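Local atomic coordinates of aq_2013 protein (Aquifex aeolicus, PDB entry 2P6C), a protein that is of unknown function but belongs to the UPF0047 (YjbQ) family, forms a trimer and probably has an anion-binding pocket. Residues R16-I21 with E116-E121; S43-S48 with R126-V131; E65-L70 with L94-Q99. One frame throughout, in Å; residues are numbered along the deposited sequence.

Interaction 1: residues R16-I21 with E116-E121; sequences RELIRI and EIFYAE
Glu-17 and Glu-121 pair backbone to backbone at one end of an antiparallel beta ladder in which strand 17-20 borders a three-stranded sheet and strand 116-121 runs through its middle. Two residues further on, Ile-19 and Tyr-119 form the second hydrogen-bonded pair, Tyr-119 N reaching Ile-19 O at 2.8 Å. N and O of Glu-17 and of Ile-19 are thus all satisfied by Glu-121 and Tyr-119. A last rung joins Ile-21 N to Ile-117 O. On the other edge of strand 116-121, Glu-116, Phe-118 and Ala-120 bond to strand 48-53.

The faces differ in character. Leu-18, Arg-20, Phe-118 and Ala-120 share one, beneath helix 57-70, where Leu-18 CG lies 3.6 Å from Phe-118 CD2. Arg-20 runs alongside Phe-118, Arg-20 CG lying 3.4 Å from Phe-118 CE2. Its guanidinium presents a face to the CE2-CZ side of the ring, the planes 66° apart. The charge is met chiefly by Asp-55 through NH2; the ion pair from Arg-20 NE to Glu-116 OE2 is long, at 3.8 Å. Glu-116 comes across the arginine at about a right angle because its chain bends at chi2 (78°), which lays OE2 against the aliphatic CG and CD.

On the other face, Tyr-119 and Glu-121 carry buried polar groups that are well provided for: Glu-121 OE2 takes a salt bridge from Lys-128 and a hydrogen bond from Asp-123 N. Its other oxygen, OE1, accepts the Tyr-119 hydroxyl at 2.8 Å, approached from above the carboxylate plane.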
loop_
_atom_site.group_PDB
_atom_site.type_symbol
_atom_site.label_atom_id
_atom_site.label_comp_id
_atom_site.label_asym_id
_atom_site.label_seq_id
_atom_site.Cartn_x
_atom_site.Cartn_y
_atom_site.Cartn_z
ATOM N N ARG A 16 -16.330 -7.439 -12.859
ATOM C CA ARG A 16 -16.035 -6.703 -11.628
ATOM C C ARG A 16 -16.828 -7.307 -10.484
ATOM O O ARG A 16 -18.035 -7.516 -10.598
ATOM C CB ARG A 16 -16.428 -5.232 -11.761
ATOM C CG ARG A 16 -15.657 -4.463 -12.817
ATOM C CD ARG A 16 -16.245 -3.071 -13.009
ATOM N NE ARG A 16 -15.536 -2.318 -14.037
ATOM C CZ ARG A 16 -15.992 -1.197 -14.582
ATOM N NH1 ARG A 16 -17.162 -0.697 -14.197
ATOM N NH2 ARG A 16 -15.289 -0.580 -15.527
ATOM N N GLU A 17 -16.161 -7.562 -9.367
ATOM C CA GLU A 17 -16.840 -8.159 -8.232
ATOM C C GLU A 17 -16.017 -8.017 -6.961
ATOM O O GLU A 17 -14.791 -7.926 -7.008
ATOM C CB GLU A 17 -17.085 -9.638 -8.522
ATOM C CG GLU A 17 -18.273 -10.242 -7.808
ATOM C CD GLU A 17 -18.585 -11.639 -8.315
ATOM O OE1 GLU A 17 -18.445 -11.868 -9.536
ATOM O OE2 GLU A 17 -18.982 -12.504 -7.504
ATOM N N LEU A 18 -16.706 -7.998 -5.828
ATOM C CA LEU A 18 -16.208 -7.865 -4.477
ATOM C C LEU A 18 -16.320 -9.226 -3.838
ATOM O O LEU A 18 -17.405 -9.744 -3.607
ATOM C CB LEU A 18 -17.076 -6.836 -3.714
ATOM C CG LEU A 18 -16.304 -5.978 -2.679
ATOM C CD1 LEU A 18 -14.827 -5.812 -3.040
ATOM C CD2 LEU A 18 -16.873 -4.566 -2.542
ATOM N N ILE A 19 -15.256 -9.919 -3.451
ATOM C CA ILE A 19 -15.378 -11.228 -2.806
ATOM C C ILE A 19 -14.769 -11.267 -1.411
ATOM O O ILE A 19 -13.589 -10.962 -1.244
ATOM C CB ILE A 19 -14.657 -12.322 -3.625
ATOM C CG1 ILE A 19 -15.097 -12.273 -5.087
ATOM C CG2 ILE A 19 -14.977 -13.700 -3.037
ATOM C CD1 ILE A 19 -16.526 -12.701 -5.291
ATOM N N ARG A 20 -15.561 -11.663 -0.419
ATOM C CA ARG A 20 -15.047 -11.749 0.929
ATOM C C ARG A 20 -14.068 -12.903 1.040
ATOM O O ARG A 20 -14.333 -14.019 0.613
ATOM C CB ARG A 20 -16.223 -11.990 1.871
ATOM C CG ARG A 20 -16.995 -10.708 2.162
ATOM C CD ARG A 20 -18.092 -10.939 3.202
ATOM N NE ARG A 20 -18.620 -9.660 3.658
ATOM C CZ ARG A 20 -19.499 -9.038 2.857
ATOM N NH1 ARG A 20 -19.900 -9.608 1.732
ATOM N NH2 ARG A 20 -19.903 -7.804 3.161
ATOM N N ILE A 21 -12.892 -12.622 1.587
ATOM C CA ILE A 21 -11.869 -13.709 1.737
ATOM C C ILE A 21 -11.295 -13.683 3.127
ATOM O O ILE A 21 -10.310 -14.342 3.434
ATOM C CB ILE A 21 -10.664 -13.612 0.742
ATOM C CG1 ILE A 21 -10.014 -12.232 0.874
ATOM C CG2 ILE A 21 -11.179 -13.759 -0.704
ATOM C CD1 ILE A 21 -8.711 -12.116 0.089
ATOM N N GLU A 116 -12.649 -5.868 6.965
ATOM C CA GLU A 116 -12.945 -7.111 6.265
ATOM C C GLU A 116 -12.021 -7.122 5.051
ATOM O O GLU A 116 -11.836 -6.097 4.404
ATOM C CB GLU A 116 -14.407 -7.139 5.813
ATOM C CG GLU A 116 -14.761 -8.290 4.860
ATOM C CD GLU A 116 -14.946 -9.622 5.568
ATOM O OE1 GLU A 116 -14.923 -9.651 6.818
ATOM O OE2 GLU A 116 -15.124 -10.645 4.868
ATOM N N ILE A 117 -11.433 -8.271 4.752
ATOM C CA ILE A 117 -10.534 -8.385 3.606
ATOM C C ILE A 117 -11.325 -8.823 2.378
ATOM O O ILE A 117 -12.083 -9.790 2.436
ATOM C CB ILE A 117 -9.434 -9.440 3.856
ATOM C CG1 ILE A 117 -8.703 -9.138 5.163
ATOM C CG2 ILE A 117 -8.445 -9.451 2.689
ATOM C CD1 ILE A 117 -7.708 -10.217 5.554
ATOM N N PHE A 118 -11.153 -8.121 1.265
ATOM C CA PHE A 118 -11.858 -8.492 0.044
ATOM C C PHE A 118 -10.908 -8.692 -1.111
ATOM O O PHE A 118 -9.822 -8.115 -1.146
ATOM C CB PHE A 118 -12.837 -7.401 -0.403
ATOM C CG PHE A 118 -14.014 -7.216 0.495
ATOM C CD1 PHE A 118 -13.930 -6.402 1.615
ATOM C CD2 PHE A 118 -15.240 -7.809 0.183
ATOM C CE1 PHE A 118 -15.048 -6.173 2.413
ATOM C CE2 PHE A 118 -16.357 -7.591 0.968
ATOM C CZ PHE A 118 -16.267 -6.767 2.090
ATOM N N TYR A 119 -11.327 -9.526 -2.054
ATOM C CA TYR A 119 -10.616 -9.683 -3.307
ATOM C C TYR A 119 -11.442 -8.869 -4.245
ATOM O O TYR A 119 -12.603 -9.180 -4.476
ATOM C CB TYR A 119 -10.627 -11.155 -3.790
ATOM C CG TYR A 119 -10.068 -11.286 -5.197
ATOM C CD1 TYR A 119 -8.746 -10.908 -5.471
ATOM C CD2 TYR A 119 -10.848 -11.786 -6.248
ATOM C CE1 TYR A 119 -8.225 -11.023 -6.760
ATOM C CE2 TYR A 119 -10.327 -11.898 -7.538
ATOM C CZ TYR A 119 -9.020 -11.509 -7.793
ATOM O OH TYR A 119 -8.507 -11.574 -9.079
ATOM N N ALA A 120 -10.874 -7.761 -4.691
ATOM C CA ALA A 120 -11.627 -6.894 -5.567
ATOM C C ALA A 120 -11.240 -7.145 -7.036
ATOM O O ALA A 120 -10.167 -6.775 -7.507
ATOM C CB ALA A 120 -11.366 -5.454 -5.119
ATOM N N GLU A 121 -12.129 -7.867 -7.738
ATOM C CA GLU A 121 -11.922 -8.250 -9.116
ATOM C C GLU A 121 -12.313 -7.070 -10.050
ATOM O O GLU A 121 -13.408 -6.528 -9.983
ATOM C CB GLU A 121 -12.701 -9.587 -9.376
ATOM C CG GLU A 121 -12.589 -10.045 -10.831
ATOM C CD GLU A 121 -11.141 -10.345 -11.149
ATOM O OE1 GLU A 121 -10.687 -11.438 -10.842
ATOM O OE2 GLU A 121 -10.473 -9.472 -11.702
#

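Interaction 2: residues S43-S48 with R126-V131; sequences SMHLTS and RPKRVV. With PO4 (phosphate ion), chain C.
Thr-47 OG1 is gripped from two directions: Lys-128 NZ donates to it at 2.6 Å, and it donates a hydrogen bond to phosphate O4 at 2.8 Å. The Lys-128 chain bends at chi3 (80°), which brings NZ to Thr-47. Arg-126 meets the same anion edge-on, NH1 directed to O2 and NH2 to O4, a fork whose very short distances warrant caution. His-45 completes the cradle, ND1 donating a hydrogen bond to O2 at 2.9 Å. The phosphate probably came from the crystallisation liquor, but the basic lining is consistent with an anion-binding pocket.

The other ring nitrogen, His-45 NE2, accepts Arg-129 N at 3.0 Å, the donor 25° out of the ring plane, while Lys-128 CB covers one ring face, a CH-pi contact 3.7 Å from the centroid. With an alanine here, Arg-129 N would probably lose its side-chain acceptor, Lys-128 CB its ring partner, and the phosphate one donor. Met-44 lays SD over a face of the Arg-129 guanidinium.

Ser-43 and Val-130 pair where strands 37-43 and 128-136 lie antiparallel; beyond them the loop leads to strand 48-53, with helix 87-96 against Leu-46 and Thr-47 and the second subunit packing on Met-44 and His-45.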
loop_
_atom_site.group_PDB
_atom_site.type_symbol
_atom_site.label_atom_id
_atom_site.label_comp_id
_atom_site.label_asym_id
_atom_site.label_seq_id
_atom_site.Cartn_x
_atom_site.Cartn_y
_atom_site.Cartn_z
ATOM N N SER A 43 -2.819 -9.688 -4.486
ATOM C CA SER A 43 -3.230 -10.166 -5.790
ATOM C C SER A 43 -2.016 -10.394 -6.649
ATOM O O SER A 43 -1.087 -9.609 -6.659
ATOM C CB SER A 43 -4.098 -9.103 -6.460
ATOM O OG SER A 43 -4.322 -9.498 -7.820
ATOM N N MET A 44 -2.048 -11.518 -7.375
ATOM C CA MET A 44 -0.926 -11.815 -8.270
ATOM C C MET A 44 -1.151 -11.237 -9.672
ATOM O O MET A 44 -0.370 -11.476 -10.582
ATOM C CB MET A 44 -0.740 -13.327 -8.327
ATOM C CG MET A 44 -0.520 -13.930 -6.931
ATOM S SD MET A 44 0.238 -15.575 -6.969
ATOM C CE MET A 44 1.937 -15.112 -7.345
ATOM N N HIS A 45 -2.210 -10.450 -9.819
ATOM C CA HIS A 45 -2.537 -9.858 -11.105
ATOM C C HIS A 45 -2.619 -8.335 -11.026
ATOM O O HIS A 45 -2.810 -7.756 -9.958
ATOM C CB HIS A 45 -3.864 -10.452 -11.611
ATOM C CG HIS A 45 -3.851 -11.947 -11.681
ATOM N ND1 HIS A 45 -3.600 -12.630 -12.852
ATOM C CD2 HIS A 45 -3.921 -12.886 -10.706
ATOM C CE1 HIS A 45 -3.507 -13.922 -12.596
ATOM N NE2 HIS A 45 -3.697 -14.105 -11.301
ATOM N N LEU A 46 -2.504 -7.691 -12.178
ATOM C CA LEU A 46 -2.497 -6.215 -12.341
ATOM C C LEU A 46 -3.942 -5.686 -12.506
ATOM O O LEU A 46 -4.209 -4.497 -12.634
ATOM C CB LEU A 46 -1.732 -5.791 -13.641
ATOM C CG LEU A 46 -0.162 -5.894 -13.578
ATOM C CD1 LEU A 46 0.520 -5.244 -12.373
ATOM C CD2 LEU A 46 0.348 -7.323 -13.644
ATOM N N THR A 47 -4.927 -6.575 -12.604
ATOM C CA THR A 47 -6.300 -6.171 -12.886
ATOM C C THR A 47 -7.278 -6.551 -11.756
ATOM O O THR A 47 -8.482 -6.655 -11.949
ATOM C CB THR A 47 -6.703 -6.844 -14.197
ATOM O OG1 THR A 47 -6.461 -8.249 -14.089
ATOM C CG2 THR A 47 -5.864 -6.285 -15.350
ATOM N N SER A 48 -6.701 -6.756 -10.579
ATOM C CA SER A 48 -7.431 -7.110 -9.379
ATOM C C SER A 48 -6.559 -6.747 -8.183
ATOM O O SER A 48 -5.329 -6.682 -8.293
ATOM C CB SER A 48 -7.749 -8.610 -9.372
ATOM O OG SER A 48 -6.576 -9.408 -9.327
ATOM N N ARG A 126 -12.089 -15.230 -15.295
ATOM C CA ARG A 126 -11.017 -16.148 -15.612
ATOM C C ARG A 126 -10.191 -16.420 -14.369
ATOM O O ARG A 126 -10.224 -15.679 -13.395
ATOM C CB ARG A 126 -10.142 -15.505 -16.688
ATOM C CG ARG A 126 -9.622 -14.131 -16.264
ATOM C CD ARG A 126 -8.806 -13.460 -17.373
ATOM N NE ARG A 126 -8.747 -12.011 -17.163
ATOM C CZ ARG A 126 -7.583 -11.500 -16.725
ATOM N NH1 ARG A 126 -6.548 -12.296 -16.509
ATOM N NH2 ARG A 126 -7.476 -10.186 -16.511
ATOM N N PRO A 127 -9.471 -17.557 -14.370
ATOM C CA PRO A 127 -8.697 -17.983 -13.206
ATOM C C PRO A 127 -7.577 -17.018 -12.828
ATOM O O PRO A 127 -6.666 -16.771 -13.609
ATOM C CB PRO A 127 -8.168 -19.356 -13.632
ATOM C CG PRO A 127 -9.058 -19.808 -14.768
ATOM C CD PRO A 127 -9.264 -18.494 -15.495
ATOM N N LYS A 128 -7.674 -16.463 -11.625
ATOM C CA LYS A 128 -6.682 -15.522 -11.102
ATOM C C LYS A 128 -6.416 -15.867 -9.644
ATOM O O LYS A 128 -7.320 -16.295 -8.917
ATOM C CB LYS A 128 -7.201 -14.093 -11.255
ATOM C CG LYS A 128 -7.312 -13.682 -12.720
ATOM C CD LYS A 128 -8.235 -12.491 -12.978
ATOM C CE LYS A 128 -7.572 -11.158 -12.688
ATOM N NZ LYS A 128 -8.243 -10.043 -13.436
ATOM N N ARG A 129 -5.180 -15.679 -9.203
ATOM C CA ARG A 129 -4.859 -16.044 -7.837
ATOM C C ARG A 129 -4.456 -14.893 -6.917
ATOM O O ARG A 129 -4.019 -13.821 -7.349
ATOM C CB ARG A 129 -3.725 -17.085 -7.821
ATOM C CG ARG A 129 -3.887 -18.315 -8.720
ATOM C CD ARG A 129 -2.628 -19.177 -8.569
ATOM N NE ARG A 129 -1.496 -18.431 -9.106
ATOM C CZ ARG A 129 -0.212 -18.647 -8.820
ATOM N NH1 ARG A 129 0.174 -19.610 -7.974
ATOM N NH2 ARG A 129 0.707 -17.892 -9.407
ATOM N N VAL A 130 -4.625 -15.165 -5.630
ATOM C CA VAL A 130 -4.233 -14.302 -4.538
ATOM C C VAL A 130 -3.262 -15.122 -3.702
ATOM O O VAL A 130 -3.523 -16.302 -3.476
ATOM C CB VAL A 130 -5.456 -13.974 -3.661
ATOM C CG1 VAL A 130 -4.976 -13.512 -2.286
ATOM C CG2 VAL A 130 -6.338 -12.893 -4.281
ATOM N N VAL A 131 -2.104 -14.526 -3.330
ATOM C CA VAL A 131 -1.146 -15.235 -2.434
ATOM C C VAL A 131 -1.281 -14.773 -1.016
ATOM O O VAL A 131 -1.507 -13.594 -0.739
ATOM C CB VAL A 131 0.340 -15.122 -2.916
ATOM C CG1 VAL A 131 0.774 -13.665 -3.083
ATOM C CG2 VAL A 131 1.265 -15.776 -1.904
HETATM P P PO4 C . -3.971 -10.498 -15.996
HETATM O O1 PO4 C . -3.420 -10.920 -17.309
HETATM O O2 PO4 C . -4.594 -11.646 -15.427
HETATM O O3 PO4 C . -2.913 -9.858 -15.294
HETATM O O4 PO4 C . -5.067 -9.427 -16.245
HETATM O O HOH W 1 -2.025 -16.220 -10.946
#

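Interaction 3: residues E65-L70 with L94-Q99; sequences EWLEKL and LLTHLQ
Leu-95, in the last turn of helix 87-96, pushes its side chain against helix 57-70, residues 65-70 and 94-99 meeting through carbon atoms alone at the subunit interface of the trimer. Its CB points toward the other helix and sets the direction; CG then divides the chain into two branches with unequal shares of the contact. CD1 does most of the touching. It sits 3.7 Å from Leu-70 CB and 3.8 Å from Leu-67 CD2, wedged between residues on successive turns, and at 4.1 Å from Trp-66 CZ3 it also lies over one face of the indole. CD2 reaches the same ring further out, at 4.2 Å from Trp-66 CH2.

The partners come in at different slants. Leu-70 crosses Leu-95 at about a right angle, whereas Leu-67 slides past it in the opposite direction, and Trp-66 meets it obliquely. The indole reaches this far because Trp-66 CG stands anti to the backbone N (chi1 -180°), carrying the six-membered ring to Leu-95, while Leu-70 CG lies over a face of the same indole.

No hydrogen bond joins the segments. Trp-66 NE1 instead donates to Leu-70 O of the third subunit, and Leu-95 packs on Trp-66 of the second, so the cluster continues across the subunit boundary. Thr-96 splits its roles: OG1 is engaged with the carbonyl of Lys-92 and with Ser-49, which turns the methyl to the neighbouring helix, where Thr-96 CG2 meets Leu-67 CD2 at 3.8 Å.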
loop_
_atom_site.group_PDB
_atom_site.type_symbol
_atom_site.label_atom_id
_atom_site.label_comp_id
_atom_site.label_asym_id
_atom_site.label_seq_id
_atom_site.Cartn_x
_atom_site.Cartn_y
_atom_site.Cartn_z
ATOM N N GLU A 65 -18.640 3.261 -7.804
ATOM C CA GLU A 65 -18.927 4.522 -8.476
ATOM C C GLU A 65 -17.681 5.453 -8.465
ATOM O O GLU A 65 -17.329 6.074 -9.458
ATOM C CB GLU A 65 -20.190 5.160 -7.813
ATOM C CG GLU A 65 -21.470 4.282 -7.962
ATOM C CD GLU A 65 -22.730 4.918 -7.335
ATOM O OE1 GLU A 65 -22.586 5.727 -6.428
ATOM O OE2 GLU A 65 -23.831 4.597 -7.779
ATOM N N TRP A 66 -16.943 5.534 -7.302
ATOM C CA TRP A 66 -15.715 6.345 -7.170
ATOM C C TRP A 66 -14.583 5.822 -8.071
ATOM O O TRP A 66 -13.901 6.562 -8.774
ATOM C CB TRP A 66 -15.272 6.277 -5.705
ATOM C CG TRP A 66 -14.037 7.057 -5.429
ATOM C CD1 TRP A 66 -13.924 8.456 -5.385
ATOM C CD2 TRP A 66 -12.756 6.529 -5.002
ATOM N NE1 TRP A 66 -12.696 8.871 -4.981
ATOM C CE2 TRP A 66 -11.922 7.652 -4.732
ATOM C CE3 TRP A 66 -12.251 5.257 -4.842
ATOM C CZ2 TRP A 66 -10.621 7.467 -4.307
ATOM C CZ3 TRP A 66 -10.946 5.075 -4.415
ATOM C CH2 TRP A 66 -10.127 6.190 -4.151
ATOM N N LEU A 67 -14.392 4.482 -8.024
ATOM C CA LEU A 67 -13.448 3.840 -8.951
ATOM C C LEU A 67 -13.743 4.188 -10.439
ATOM O O LEU A 67 -12.861 4.557 -11.204
ATOM C CB LEU A 67 -13.499 2.316 -8.716
ATOM C CG LEU A 67 -12.847 1.856 -7.390
ATOM C CD1 LEU A 67 -12.793 0.332 -7.262
ATOM C CD2 LEU A 67 -11.408 2.350 -7.236
ATOM N N GLU A 68 -14.994 4.041 -10.843
ATOM C CA GLU A 68 -15.337 4.301 -12.233
ATOM C C GLU A 68 -15.086 5.784 -12.540
ATOM O O GLU A 68 -14.646 6.153 -13.638
ATOM C CB GLU A 68 -16.797 3.947 -12.466
ATOM C CG GLU A 68 -17.106 3.636 -13.914
ATOM C CD GLU A 68 -16.167 2.600 -14.514
ATOM O OE1 GLU A 68 -15.483 1.876 -13.754
ATOM O OE2 GLU A 68 -16.127 2.499 -15.758
ATOM N N LYS A 69 -15.381 6.619 -11.545
ATOM C CA LYS A 69 -15.192 8.056 -11.667
ATOM C C LYS A 69 -13.709 8.421 -11.800
ATOM O O LYS A 69 -13.316 9.249 -12.612
ATOM C CB LYS A 69 -15.782 8.711 -10.420
ATOM C CG LYS A 69 -15.048 9.996 -10.046
ATOM C CD LYS A 69 -15.507 11.177 -10.900
ATOM C CE LYS A 69 -16.099 12.309 -10.060
ATOM N NZ LYS A 69 -16.459 13.419 -10.933
ATOM N N LEU A 70 -12.849 7.790 -10.947
ATOM C CA LEU A 70 -11.398 8.111 -10.951
ATOM C C LEU A 70 -10.636 7.320 -12.021
ATOM O O LEU A 70 -9.692 7.803 -12.631
ATOM C CB LEU A 70 -10.720 7.825 -9.573
ATOM C CG LEU A 70 -11.214 8.671 -8.384
ATOM C CD1 LEU A 70 -10.331 8.538 -7.131
ATOM C CD2 LEU A 70 -11.316 10.169 -8.670
ATOM N N LEU A 94 -3.894 0.109 -9.515
ATOM C CA LEU A 94 -2.957 1.112 -9.023
ATOM C C LEU A 94 -3.576 1.890 -7.862
ATOM O O LEU A 94 -2.974 2.076 -6.812
ATOM C CB LEU A 94 -2.608 2.067 -10.177
ATOM C CG LEU A 94 -1.110 2.085 -10.532
ATOM C CD1 LEU A 94 -0.698 3.360 -11.271
ATOM C CD2 LEU A 94 -0.207 1.990 -9.302
ATOM N N LEU A 95 -4.790 2.375 -8.095
ATOM C CA LEU A 95 -5.613 3.180 -7.180
ATOM C C LEU A 95 -5.782 2.546 -5.781
ATOM O O LEU A 95 -5.555 3.169 -4.752
ATOM C CB LEU A 95 -6.982 3.387 -7.830
ATOM C CG LEU A 95 -7.379 4.864 -7.908
ATOM C CD1 LEU A 95 -8.895 5.063 -7.939
ATOM C CD2 LEU A 95 -6.867 5.679 -6.723
ATOM N N THR A 96 -6.293 1.318 -5.815
ATOM C CA THR A 96 -6.627 0.581 -4.601
ATOM C C THR A 96 -5.444 -0.123 -3.961
ATOM O O THR A 96 -5.514 -0.521 -2.804
ATOM C CB THR A 96 -7.698 -0.513 -4.870
ATOM O OG1 THR A 96 -7.253 -1.374 -5.926
ATOM C CG2 THR A 96 -9.024 0.105 -5.249
ATOM N N HIS A 97 -4.365 -0.278 -4.717
ATOM C CA HIS A 97 -3.169 -0.990 -4.263
ATOM C C HIS A 97 -3.439 -2.492 -4.248
ATOM O O HIS A 97 -4.424 -2.954 -3.674
ATOM C CB HIS A 97 -2.722 -0.559 -2.870
ATOM C CG HIS A 97 -1.283 -0.877 -2.591
ATOM N ND1 HIS A 97 -0.273 -0.538 -3.465
ATOM C CD2 HIS A 97 -0.684 -1.496 -1.545
ATOM C CE1 HIS A 97 0.887 -0.933 -2.971
ATOM N NE2 HIS A 97 0.665 -1.518 -1.806
ATOM N N LEU A 98 -2.536 -3.253 -4.851
ATOM C CA LEU A 98 -2.689 -4.721 -5.026
ATOM C C LEU A 98 -2.730 -5.554 -3.711
ATOM O O LEU A 98 -3.206 -6.681 -3.674
ATOM C CB LEU A 98 -1.557 -5.226 -5.925
ATOM C CG LEU A 98 -0.292 -5.601 -5.143
ATOM C CD1 LEU A 98 0.653 -6.484 -5.960
ATOM C CD2 LEU A 98 0.524 -4.379 -4.721
ATOM N N GLN A 99 -2.246 -5.030 -2.588
ATOM C CA GLN A 99 -2.133 -5.851 -1.387
ATOM C C GLN A 99 -2.355 -5.176 -0.027
ATOM O O GLN A 99 -2.543 -3.966 0.081
ATOM C CB GLN A 99 -0.720 -6.441 -1.373
ATOM C CG GLN A 99 0.331 -5.361 -1.029
ATOM C CD GLN A 99 1.781 -5.735 -1.331
ATOM O OE1 GLN A 99 2.709 -5.106 -0.812
ATOM N NE2 GLN A 99 1.983 -6.740 -2.184
#

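How the interactions relate
The ladder of interaction 1 and the phosphate site of interaction 2 have centres about 11 Å apart and share polar groups: Glu-121 OE2 is 2.9 Å from Lys-128 NZ, a second-shell salt bridge that would hold the lysine beside Thr-47, and Tyr-119 OH lies 2.9 Å from Ser-48 OG. Tyr-119 CD1 also packs on Val-130 CG2 at 3.3 Å, bringing the two sheets together. Interaction 3 is tied to interaction 1 by the salt bridge from Arg-16 NH2 to Glu-68 OE1, 3.0 Å, and to interaction 2 where Ser-43 N approaches Leu-98 O at 3.1 Å. Interactions 2 and 3 both border the second subunit, linking pocket and helix pair to the trimer.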